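Long-range contacts in cytochrome c (PDB 6RTE), which dehydrogenates dihydro-heme d1 in heme d1 biosynthesis, joining a heme c domain to an eight-bladed beta-propeller: residues A172-H181 / F195-Y205; L180-P188 / T222-G231. One frame throughout, in Å; residues are numbered along the deposited sequence.

Contact 1. Residues A172-H181 / F195-Y205; sequences ARFPSRYALH and FASRDGWVTLY. With HEC (heme c), chain C.
The guanidinium of Arg177 lies flat on Trp201, the planes 10° apart, with Arg177 CZ 3.8 Å from the centroid of the indole six-membered ring: a stacked cation-pi pair. A bend at chi2 (-78°) folds the arginine chain over the indole, while Glu215 forms a salt bridge with Arg177 NE. Phe174 covers one face of the Tyr205 ring in an offset stack, centroids 4.2 Å apart, and meets Phe195 CE2 at its own edge. One face of the His181 ring carries Arg198 CB, 3.7 Å from the ring centroid, in a CH-pi contact. Further along, the Arg198 guanidinium is set steeply against the Tyr178 ring (77°): Tyr178 CE2 lies over a guanidinium face, whose edge meets a propionate of heme c. Arg198 NH1 donates to HEC O1A at 2.8 Å, NH2 donates to the same oxygen, and Tyr178 OH adds a weak bond. A salt bridge from Arg198 NE to Asp199 OD1 (2.9 Å), in the guanidinium plane, helps fix its rotation. Backbone bonds from Arg198 N to Ala179 O and from His181 N to Ala196 O (2.7 Å) join the segments, and water 1 links Arg177 N to Thr203 OG1, itself hydrogen-bonded to Glu215. The contact thus brings strand 169-175, which pairs with strand 159-164 in one propeller blade, and the chain after it against hairpin 192-197/201-206 of the next blade, beside the heme.

Contact 2. Residues L180-P188 / T222-G231; sequences LHGGPKFSP and TRNLAVSDDG
His181 reaches strand 222-227 through its ring edge: ND1 donates to Thr222 O at 3.2 Å, in the carbonyl plane and with an N-H...O angle of 153°. Beside it, Gly182 CA lies 4.3 Å from Asn224 CB, the two backbones being close here. In the middle of the contact the aliphatic part of Lys185 slides past Leu225 in the opposite direction, Lys185 CG being 3.7 Å from Leu225 CD1, and its CB packs against Val227 CG2. Bends at chi2 and chi4 (-67° and -61°) curl the chain back so that NZ makes a weak bond to Leu225 O. Water 5 accepts from Lys185 NZ and Asn224 ND2 and donates to Gly182 O, bridging both segments; water 4 accepts a hydrogen bond from Leu225 N and donates to Gly183 O. At the far end Pro188 CG sits 3.2 Å from Asp229 O, against the type I turn Ser228-Gly231, inside which Ser228 OG donates to Asp230 OD1 at 2.6 Å. In the second shell, Arg223 and Asn224 form a classic beta bulge opposite Gly237, while Asn224 OD1 accepts from Val273 N. Strands 183-186 and 222-227 run nearly parallel, their axes 6.8 Å apart at closest approach, but each pairs within its own sheet, with 192-197 and 233-238 respectively. Two successive propeller blades therefore meet here through side chains and water, with strand 270-276 behind 222-227 and helix 497-501 against Phe186.

Overall arrangement
Contacts 1 and 2 lie with their centres about 12 Å apart and share Leu180 and His181; along the chain their segments alternate. Each joins the blade containing strands 183-186, 192-197 and 201-206 to a neighbour: contact 1 to the blade of strand 169-175, contact 2 to that of strand 221-227. They also touch directly, where Arg198 O and Thr222 N, 2.9 Å apart, probably form a hydrogen bond and Val202 CG1 packs on Leu225 CD2 at 3.6 Å. Contact 1 supplies Tyr178 and Arg198 to the heme c pocket, whereas contact 2 approaches it through His181, whose side chain is about 9 Å from the heme.

Contact 1. Residues A172-H181 / F195-Y205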
loop_
_atom_site.group_PDB
_atom_site.type_symbol
_atom_site.label_atom_id
_atom_site.label_comp_id
_atom_site.label_asym_id
_atom_site.label_seq_id
_atom_site.Cartn_x
_atom_site.Cartn_y
_atom_site.Cartn_z
ATOM N N ALA A 172 -20.180 7.696 4.132
ATOM C CA ALA A 172 -19.565 8.737 3.323
ATOM C C ALA A 172 -18.868 8.081 2.138
ATOM O O ALA A 172 -18.392 6.944 2.238
ATOM C CB ALA A 172 -18.557 9.562 4.130
ATOM N N ARG A 173 -18.803 8.813 1.032
ATOM C CA ARG A 173 -18.023 8.413 -0.126
ATOM C C ARG A 173 -17.428 9.678 -0.721
ATOM O O ARG A 173 -18.117 10.697 -0.813
ATOM C CB ARG A 173 -18.897 7.671 -1.141
ATOM C CG ARG A 173 -18.127 7.038 -2.290
ATOM C CD ARG A 173 -19.066 6.309 -3.250
ATOM N NE ARG A 173 -18.310 5.554 -4.252
ATOM C CZ ARG A 173 -18.149 5.912 -5.526
ATOM N NH1 ARG A 173 -18.703 7.023 -6.002
ATOM N NH2 ARG A 173 -17.429 5.142 -6.331
ATOM N N PHE A 174 -16.146 9.638 -1.078
ATOM C CA PHE A 174 -15.503 10.820 -1.633
ATOM C C PHE A 174 -14.488 10.403 -2.692
ATOM O O PHE A 174 -13.924 9.306 -2.621
ATOM C CB PHE A 174 -14.819 11.674 -0.538
ATOM C CG PHE A 174 -13.816 10.930 0.318
ATOM C CD1 PHE A 174 -14.228 10.178 1.406
ATOM C CD2 PHE A 174 -12.463 11.013 0.051
ATOM C CE1 PHE A 174 -13.303 9.504 2.209
ATOM C CE2 PHE A 174 -11.540 10.348 0.843
ATOM C CZ PHE A 174 -11.966 9.590 1.922
ATOM N N PRO A 175 -14.272 11.245 -3.706
ATOM C CA PRO A 175 -13.232 10.942 -4.697
ATOM C C PRO A 175 -11.857 11.175 -4.100
ATOM O O PRO A 175 -11.640 12.133 -3.354
ATOM C CB PRO A 175 -13.528 11.920 -5.839
ATOM C CG PRO A 175 -14.151 13.096 -5.143
ATOM C CD PRO A 175 -14.970 12.511 -4.011
ATOM N N SER A 176 -10.939 10.267 -4.407
ATOM C CA SER A 176 -9.591 10.347 -3.874
ATOM C C SER A 176 -8.635 10.876 -4.939
ATOM O O SER A 176 -9.010 11.116 -6.090
ATOM C CB SER A 176 -9.128 8.978 -3.376
ATOM O OG SER A 176 -8.937 8.075 -4.458
ATOM N N ARG A 177 -7.383 11.067 -4.540
ATOM C CA ARG A 177 -6.326 11.249 -5.515
ATOM C C ARG A 177 -6.189 9.983 -6.346
ATOM O O ARG A 177 -6.600 8.888 -5.944
ATOM C CB ARG A 177 -5.004 11.590 -4.833
ATOM C CG ARG A 177 -5.010 12.914 -4.073
ATOM C CD ARG A 177 -4.879 14.110 -5.006
ATOM N NE ARG A 177 -5.042 15.377 -4.290
ATOM C CZ ARG A 177 -4.773 16.574 -4.808
ATOM N NH1 ARG A 177 -4.292 16.669 -6.043
ATOM N NH2 ARG A 177 -4.958 17.676 -4.088
ATOM N N TYR A 178 -5.608 10.144 -7.535
ATOM C CA TYR A 178 -5.531 9.048 -8.489
ATOM C C TYR A 178 -4.576 7.963 -8.003
ATOM O O TYR A 178 -3.471 8.248 -7.554
ATOM C CB TYR A 178 -5.087 9.606 -9.848
ATOM C CG TYR A 178 -4.912 8.582 -10.933
ATOM C CD1 TYR A 178 -6.003 8.090 -11.635
ATOM C CD2 TYR A 178 -3.644 8.124 -11.280
ATOM C CE1 TYR A 178 -5.838 7.160 -12.644
ATOM C CE2 TYR A 178 -3.472 7.197 -12.288
ATOM C CZ TYR A 178 -4.570 6.720 -12.965
ATOM O OH TYR A 178 -4.395 5.796 -13.970
ATOM N N ALA A 179 -5.022 6.709 -8.096
ATOM C CA ALA A 179 -4.191 5.528 -7.858
ATOM C C ALA A 179 -3.545 5.565 -6.466
ATOM O O ALA A 179 -2.332 5.698 -6.300
ATOM C CB ALA A 179 -3.123 5.395 -8.957
ATOM N N LEU A 180 -4.396 5.404 -5.461
ATOM C CA LEU A 180 -3.902 5.318 -4.094
ATOM C C LEU A 180 -2.959 4.124 -3.948
ATOM O O LEU A 180 -3.182 3.061 -4.534
ATOM C CB LEU A 180 -5.065 5.182 -3.115
ATOM C CG LEU A 180 -6.028 6.368 -3.027
ATOM C CD1 LEU A 180 -7.071 6.112 -1.935
ATOM C CD2 LEU A 180 -5.272 7.647 -2.755
ATOM N N HIS A 181 -1.912 4.309 -3.156
ATOM C CA HIS A 181 -0.828 3.346 -3.010
ATOM C C HIS A 181 -0.601 3.014 -1.546
ATOM O O HIS A 181 -0.549 3.914 -0.711
ATOM C CB HIS A 181 0.503 3.899 -3.558
ATOM C CG HIS A 181 0.786 3.521 -4.970
ATOM N ND1 HIS A 181 2.040 3.644 -5.528
ATOM C CD2 HIS A 181 -0.017 3.034 -5.946
ATOM C CE1 HIS A 181 1.998 3.241 -6.786
ATOM N NE2 HIS A 181 0.762 2.869 -7.064
ATOM N N PHE A 195 -3.692 8.895 3.402
ATOM C CA PHE A 195 -3.605 8.220 2.123
ATOM C C PHE A 195 -2.375 8.712 1.362
ATOM O O PHE A 195 -2.037 9.897 1.413
ATOM C CB PHE A 195 -4.850 8.494 1.262
ATOM C CG PHE A 195 -6.149 8.076 1.897
ATOM C CD1 PHE A 195 -6.630 6.782 1.737
ATOM C CD2 PHE A 195 -6.909 8.992 2.616
ATOM C CE1 PHE A 195 -7.856 6.397 2.303
ATOM C CE2 PHE A 195 -8.135 8.619 3.181
ATOM C CZ PHE A 195 -8.606 7.321 3.026
ATOM N N ALA A 196 -1.731 7.811 0.633
ATOM C CA ALA A 196 -0.671 8.180 -0.298
ATOM C C ALA A 196 -1.095 7.767 -1.697
ATOM O O ALA A 196 -1.696 6.700 -1.885
ATOM C CB ALA A 196 0.660 7.526 0.078
ATOM N N SER A 197 -0.802 8.611 -2.679
ATOM C CA SER A 197 -1.134 8.293 -4.060
ATOM C C SER A 197 0.140 8.037 -4.852
ATOM O O SER A 197 1.243 8.454 -4.476
ATOM C CB SER A 197 -1.961 9.416 -4.720
ATOM O OG SER A 197 -1.141 10.451 -5.234
ATOM N N ARG A 198 -0.040 7.337 -5.970
ATOM C CA ARG A 198 1.078 6.969 -6.820
ATOM C C ARG A 198 1.920 8.174 -7.201
ATOM O O ARG A 198 3.159 8.116 -7.179
ATOM C CB ARG A 198 0.556 6.278 -8.083
ATOM C CG ARG A 198 1.662 5.860 -9.060
ATOM C CD ARG A 198 1.075 5.382 -10.366
ATOM N NE ARG A 198 0.836 6.484 -11.284
ATOM C CZ ARG A 198 0.196 6.376 -12.446
ATOM N NH1 ARG A 198 -0.306 5.208 -12.851
ATOM N NH2 ARG A 198 0.046 7.451 -13.208
ATOM N N ASP A 199 1.275 9.271 -7.578
ATOM C CA ASP A 199 1.980 10.433 -8.111
ATOM C C ASP A 199 2.376 11.431 -7.031
ATOM O O ASP A 199 2.733 12.572 -7.349
ATOM C CB ASP A 199 1.127 11.084 -9.199
ATOM C CG ASP A 199 0.828 10.124 -10.339
ATOM O OD1 ASP A 199 1.642 9.191 -10.539
ATOM O OD2 ASP A 199 -0.209 10.281 -11.022
ATOM N N GLY A 200 2.333 11.024 -5.764
ATOM C CA GLY A 200 3.023 11.746 -4.701
ATOM C C GLY A 200 2.141 12.530 -3.758
ATOM O O GLY A 200 2.675 13.222 -2.881
ATOM N N TRP A 201 0.822 12.443 -3.892
ATOM C CA TRP A 201 -0.084 13.234 -3.071
ATOM C C TRP A 201 -0.414 12.504 -1.775
ATOM O O TRP A 201 -0.667 11.296 -1.768
ATOM C CB TRP A 201 -1.365 13.553 -3.831
ATOM C CG TRP A 201 -1.153 14.573 -4.896
ATOM C CD1 TRP A 201 -0.879 14.336 -6.220
ATOM C CD2 TRP A 201 -1.165 15.991 -4.738
ATOM N NE1 TRP A 201 -0.728 15.527 -6.890
ATOM C CE2 TRP A 201 -0.895 16.556 -6.007
ATOM C CE3 TRP A 201 -1.374 16.843 -3.657
ATOM C CZ2 TRP A 201 -0.840 17.926 -6.212
ATOM C CZ3 TRP A 201 -1.313 18.206 -3.864
ATOM C CH2 TRP A 201 -1.054 18.733 -5.129
ATOM N N VAL A 202 -0.395 13.248 -0.676
ATOM C CA VAL A 202 -0.773 12.728 0.635
ATOM C C VAL A 202 -2.038 13.456 1.071
ATOM O O VAL A 202 -2.103 14.692 0.989
ATOM C CB VAL A 202 0.348 12.918 1.670
ATOM C CG1 VAL A 202 -0.081 12.360 3.023
ATOM C CG2 VAL A 202 1.639 12.261 1.197
ATOM N N THR A 203 -3.028 12.696 1.547
ATOM C CA THR A 203 -4.323 13.229 1.954
ATOM C C THR A 203 -4.580 12.865 3.413
ATOM O O THR A 203 -4.423 11.706 3.807
ATOM C CB THR A 203 -5.458 12.678 1.067
ATOM O OG1 THR A 203 -5.179 12.956 -0.315
ATOM C CG2 THR A 203 -6.821 13.295 1.434
ATOM N N LEU A 204 -4.967 13.859 4.210
ATOM C CA LEU A 204 -5.385 13.665 5.596
ATOM C C LEU A 204 -6.895 13.828 5.673
ATOM O O LEU A 204 -7.432 14.864 5.272
ATOM C CB LEU A 204 -4.684 14.663 6.516
ATOM C CG LEU A 204 -5.144 14.721 7.979
ATOM C CD1 LEU A 204 -5.107 13.348 8.639
ATOM C CD2 LEU A 204 -4.278 15.728 8.736
ATOM N N TYR A 205 -7.579 12.810 6.205
ATOM C CA TYR A 205 -9.033 12.773 6.272
ATOM C C TYR A 205 -9.461 12.574 7.715
ATOM O O TYR A 205 -8.951 11.683 8.398
ATOM C CB TYR A 205 -9.579 11.643 5.394
ATOM C CG TYR A 205 -11.079 11.630 5.233
ATOM C CD1 TYR A 205 -11.694 12.414 4.270
ATOM C CD2 TYR A 205 -11.874 10.811 6.021
ATOM C CE1 TYR A 205 -13.068 12.394 4.100
ATOM C CE2 TYR A 205 -13.258 10.790 5.859
ATOM C CZ TYR A 205 -13.838 11.583 4.897
ATOM O OH TYR A 205 -15.184 11.568 4.721
HETATM FE FE HEC C . -4.554 11.408 -20.677
HETATM C CHA HEC C . -4.936 8.895 -18.467
HETATM C CHB HEC C . -1.912 9.759 -22.155
HETATM C CHC HEC C . -4.390 13.833 -23.180
HETATM C CHD HEC C . -6.751 13.342 -18.999
HETATM N NA HEC C . -3.607 9.676 -20.390
HETATM C C1A HEC C . -3.935 8.778 -19.403
HETATM C C2A HEC C . -3.065 7.662 -19.481
HETATM C C3A HEC C . -2.221 7.899 -20.515
HETATM C C4A HEC C . -2.550 9.157 -21.081
HETATM C CMA HEC C . -1.120 6.988 -20.965
HETATM C CAA HEC C . -3.076 6.446 -18.581
HETATM C CBA HEC C . -2.207 6.748 -17.347
HETATM C CGA HEC C . -2.176 5.684 -16.278
HETATM O O1A HEC C . -1.604 5.927 -15.186
HETATM O O2A HEC C . -2.709 4.582 -16.451
HETATM N NB HEC C . -3.351 11.732 -22.366
HETATM C C1B HEC C . -2.354 10.947 -22.762
HETATM C C2B HEC C . -1.761 11.490 -23.940
HETATM C C3B HEC C . -2.442 12.633 -24.260
HETATM C C4B HEC C . -3.478 12.769 -23.213
HETATM C CMB HEC C . -0.604 10.892 -24.684
HETATM C CAB HEC C . -2.310 13.598 -25.389
HETATM C CBB HEC C . -2.041 12.833 -26.684
HETATM N NC HEC C . -5.418 13.271 -21.054
HETATM C C1C HEC C . -5.229 14.103 -22.103
HETATM C C2C HEC C . -6.025 15.253 -21.916
HETATM C C3C HEC C . -6.717 15.109 -20.721
HETATM C C4C HEC C . -6.303 13.854 -20.183
HETATM C CMC HEC C . -6.071 16.397 -22.886
HETATM C CAC HEC C . -7.653 15.997 -20.000
HETATM C CBC HEC C . -9.029 16.301 -20.579
HETATM N ND HEC C . -5.597 11.176 -19.110
HETATM C C1D HEC C . -6.437 12.059 -18.563
HETATM C C2D HEC C . -7.055 11.501 -17.353
HETATM C C3D HEC C . -6.564 10.268 -17.200
HETATM C C4D HEC C . -5.631 10.082 -18.316
HETATM C CMD HEC C . -8.057 12.185 -16.461
HETATM C CAD HEC C . -6.886 9.298 -16.089
HETATM C CBD HEC C . -8.112 8.447 -16.434
HETATM C CGD HEC C . -8.462 7.454 -15.351
HETATM O O1D HEC C . -9.163 7.816 -14.394
HETATM O O2D HEC C . -8.072 6.278 -15.392
HETATM O O HOH W 1 -6.744 10.983 -1.778
HETATM O O HOH W 2 -1.812 10.315 -7.799
HETATM O O HOH W 3 -2.692 5.104 0.502
#

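Contact 2. Residues L180-P188 / T222-G231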
loop_
_atom_site.group_PDB
_atom_site.type_symbol
_atom_site.label_atom_id
_atom_site.label_comp_id
_atom_site.label_asym_id
_atom_site.label_seq_id
_atom_site.Cartn_x
_atom_site.Cartn_y
_atom_site.Cartn_z
ATOM N N LEU A 180 -4.396 5.404 -5.461
ATOM C CA LEU A 180 -3.902 5.318 -4.094
ATOM C C LEU A 180 -2.959 4.124 -3.948
ATOM O O LEU A 180 -3.182 3.061 -4.534
ATOM C CB LEU A 180 -5.065 5.182 -3.115
ATOM C CG LEU A 180 -6.028 6.368 -3.027
ATOM C CD1 LEU A 180 -7.071 6.112 -1.935
ATOM C CD2 LEU A 180 -5.272 7.647 -2.755
ATOM N N HIS A 181 -1.912 4.309 -3.156
ATOM C CA HIS A 181 -0.828 3.346 -3.010
ATOM C C HIS A 181 -0.601 3.014 -1.546
ATOM O O HIS A 181 -0.549 3.914 -0.711
ATOM C CB HIS A 181 0.503 3.899 -3.558
ATOM C CG HIS A 181 0.786 3.521 -4.970
ATOM N ND1 HIS A 181 2.040 3.644 -5.528
ATOM C CD2 HIS A 181 -0.017 3.034 -5.946
ATOM C CE1 HIS A 181 1.998 3.241 -6.786
ATOM N NE2 HIS A 181 0.762 2.869 -7.064
ATOM N N GLY A 182 -0.422 1.731 -1.250
ATOM C CA GLY A 182 0.140 1.325 0.022
ATOM C C GLY A 182 -0.853 1.108 1.142
ATOM O O GLY A 182 -0.447 0.664 2.225
ATOM N N GLY A 183 -2.132 1.389 0.924
ATOM C CA GLY A 183 -3.115 1.222 1.970
ATOM C C GLY A 183 -3.047 2.360 2.976
ATOM O O GLY A 183 -1.975 2.885 3.282
ATOM N N PRO A 184 -4.195 2.752 3.512
ATOM C CA PRO A 184 -4.229 3.904 4.413
ATOM C C PRO A 184 -3.612 3.586 5.764
ATOM O O PRO A 184 -3.615 2.442 6.221
ATOM C CB PRO A 184 -5.732 4.182 4.563
ATOM C CG PRO A 184 -6.348 2.831 4.441
ATOM C CD PRO A 184 -5.508 2.077 3.436
ATOM N N LYS A 185 -3.120 4.633 6.424
ATOM C CA LYS A 185 -2.663 4.536 7.800
ATOM C C LYS A 185 -3.517 5.436 8.688
ATOM O O LYS A 185 -4.091 6.433 8.234
ATOM C CB LYS A 185 -1.186 4.924 7.935
ATOM C CG LYS A 185 -0.232 4.047 7.107
ATOM C CD LYS A 185 -0.178 2.603 7.617
ATOM C CE LYS A 185 1.031 1.868 7.034
ATOM N NZ LYS A 185 0.994 1.800 5.554
ATOM N N PHE A 186 -3.579 5.079 9.970
ATOM C CA PHE A 186 -4.431 5.748 10.925
ATOM C C PHE A 186 -3.603 6.430 12.002
ATOM O O PHE A 186 -2.490 5.998 12.335
ATOM C CB PHE A 186 -5.400 4.753 11.588
ATOM C CG PHE A 186 -6.388 4.134 10.640
ATOM C CD1 PHE A 186 -6.074 2.974 9.949
ATOM C CD2 PHE A 186 -7.637 4.707 10.443
ATOM C CE1 PHE A 186 -6.992 2.388 9.075
ATOM C CE2 PHE A 186 -8.563 4.132 9.571
ATOM C CZ PHE A 186 -8.249 2.971 8.897
ATOM N N SER A 187 -4.157 7.501 12.545
ATOM C CA SER A 187 -3.668 8.035 13.799
ATOM C C SER A 187 -3.867 7.004 14.919
ATOM O O SER A 187 -4.704 6.108 14.803
ATOM C CB SER A 187 -4.403 9.322 14.130
ATOM O OG SER A 187 -5.793 9.075 14.245
ATOM N N PRO A 188 -3.116 7.128 16.014
ATOM C CA PRO A 188 -3.208 6.122 17.098
ATOM C C PRO A 188 -4.607 5.931 17.673
ATOM O O PRO A 188 -4.942 4.815 18.076
ATOM C CB PRO A 188 -2.251 6.674 18.165
ATOM C CG PRO A 188 -1.228 7.452 17.374
ATOM C CD PRO A 188 -1.993 8.071 16.222
ATOM N N THR A 222 5.513 7.976 -5.453
ATOM C CA THR A 222 5.533 7.652 -4.032
ATOM C C THR A 222 5.221 6.174 -3.837
ATOM O O THR A 222 4.434 5.592 -4.587
ATOM C CB THR A 222 4.520 8.514 -3.278
ATOM O OG1 THR A 222 4.970 9.871 -3.300
ATOM C CG2 THR A 222 4.360 8.062 -1.820
ATOM N N ARG A 223 5.864 5.565 -2.843
ATOM C CA ARG A 223 5.672 4.152 -2.535
ATOM C C ARG A 223 4.645 3.940 -1.424
ATOM O O ARG A 223 3.630 3.272 -1.633
ATOM C CB ARG A 223 7.015 3.508 -2.162
ATOM C CG ARG A 223 7.970 3.360 -3.341
ATOM C CD ARG A 223 7.606 2.170 -4.234
ATOM N NE ARG A 223 8.093 0.923 -3.649
ATOM C CZ ARG A 223 8.127 -0.245 -4.282
ATOM N NH1 ARG A 223 7.686 -0.349 -5.529
ATOM N NH2 ARG A 223 8.605 -1.309 -3.659
ATOM N N ASN A 224 4.884 4.483 -0.240
ATOM C CA ASN A 224 3.906 4.373 0.834
ATOM C C ASN A 224 4.249 5.401 1.903
ATOM O O ASN A 224 5.186 6.199 1.761
ATOM C CB ASN A 224 3.839 2.939 1.401
ATOM C CG ASN A 224 4.985 2.616 2.349
ATOM O OD1 ASN A 224 6.124 3.016 2.141
ATOM N ND2 ASN A 224 4.671 1.887 3.417
ATOM N N LEU A 225 3.457 5.407 2.970
ATOM C CA LEU A 225 3.746 6.280 4.097
ATOM C C LEU A 225 3.482 5.531 5.387
ATOM O O LEU A 225 2.889 4.450 5.400
ATOM C CB LEU A 225 2.936 7.587 4.036
ATOM C CG LEU A 225 1.410 7.534 4.018
ATOM C CD1 LEU A 225 0.822 7.124 5.361
ATOM C CD2 LEU A 225 0.898 8.911 3.602
ATOM N N ALA A 226 3.946 6.127 6.481
ATOM C CA ALA A 226 3.816 5.551 7.808
ATOM C C ALA A 226 3.568 6.702 8.772
ATOM O O ALA A 226 3.991 7.835 8.532
ATOM C CB ALA A 226 5.067 4.746 8.203
ATOM N N VAL A 227 2.830 6.404 9.834
ATOM C CA VAL A 227 2.486 7.374 10.877
ATOM C C VAL A 227 3.155 6.927 12.166
ATOM O O VAL A 227 3.101 5.743 12.524
ATOM C CB VAL A 227 0.963 7.492 11.044
ATOM C CG1 VAL A 227 0.584 8.554 12.118
ATOM C CG2 VAL A 227 0.313 7.822 9.692
ATOM N N SER A 228 3.799 7.866 12.856
ATOM C CA SER A 228 4.480 7.521 14.103
ATOM C C SER A 228 3.458 7.110 15.142
ATOM O O SER A 228 2.293 7.530 15.099
ATOM C CB SER A 228 5.339 8.694 14.596
ATOM O OG SER A 228 4.582 9.878 14.847
ATOM N N ASP A 229 3.883 6.248 16.081
ATOM C CA ASP A 229 2.922 5.670 17.022
ATOM C C ASP A 229 2.445 6.675 18.057
ATOM O O ASP A 229 1.440 6.409 18.737
ATOM C CB ASP A 229 3.515 4.433 17.721
ATOM C CG ASP A 229 4.446 4.779 18.868
ATOM O OD1 ASP A 229 5.624 5.116 18.619
ATOM O OD2 ASP A 229 3.999 4.704 20.038
ATOM N N ASP A 230 3.123 7.804 18.204
ATOM C CA ASP A 230 2.632 8.896 19.034
ATOM C C ASP A 230 1.758 9.873 18.259
ATOM O O ASP A 230 1.301 10.863 18.837
ATOM C CB ASP A 230 3.801 9.646 19.687
ATOM C CG ASP A 230 4.765 10.272 18.679
ATOM O OD1 ASP A 230 4.479 10.245 17.461
ATOM O OD2 ASP A 230 5.831 10.777 19.120
ATOM N N GLY A 231 1.536 9.634 16.962
ATOM C CA GLY A 231 0.646 10.447 16.165
ATOM C C GLY A 231 1.214 11.751 15.654
ATOM O O GLY A 231 0.482 12.513 15.025
HETATM O O HOH W 4 0.836 4.214 2.291
HETATM O O HOH W 5 2.094 0.518 3.370
#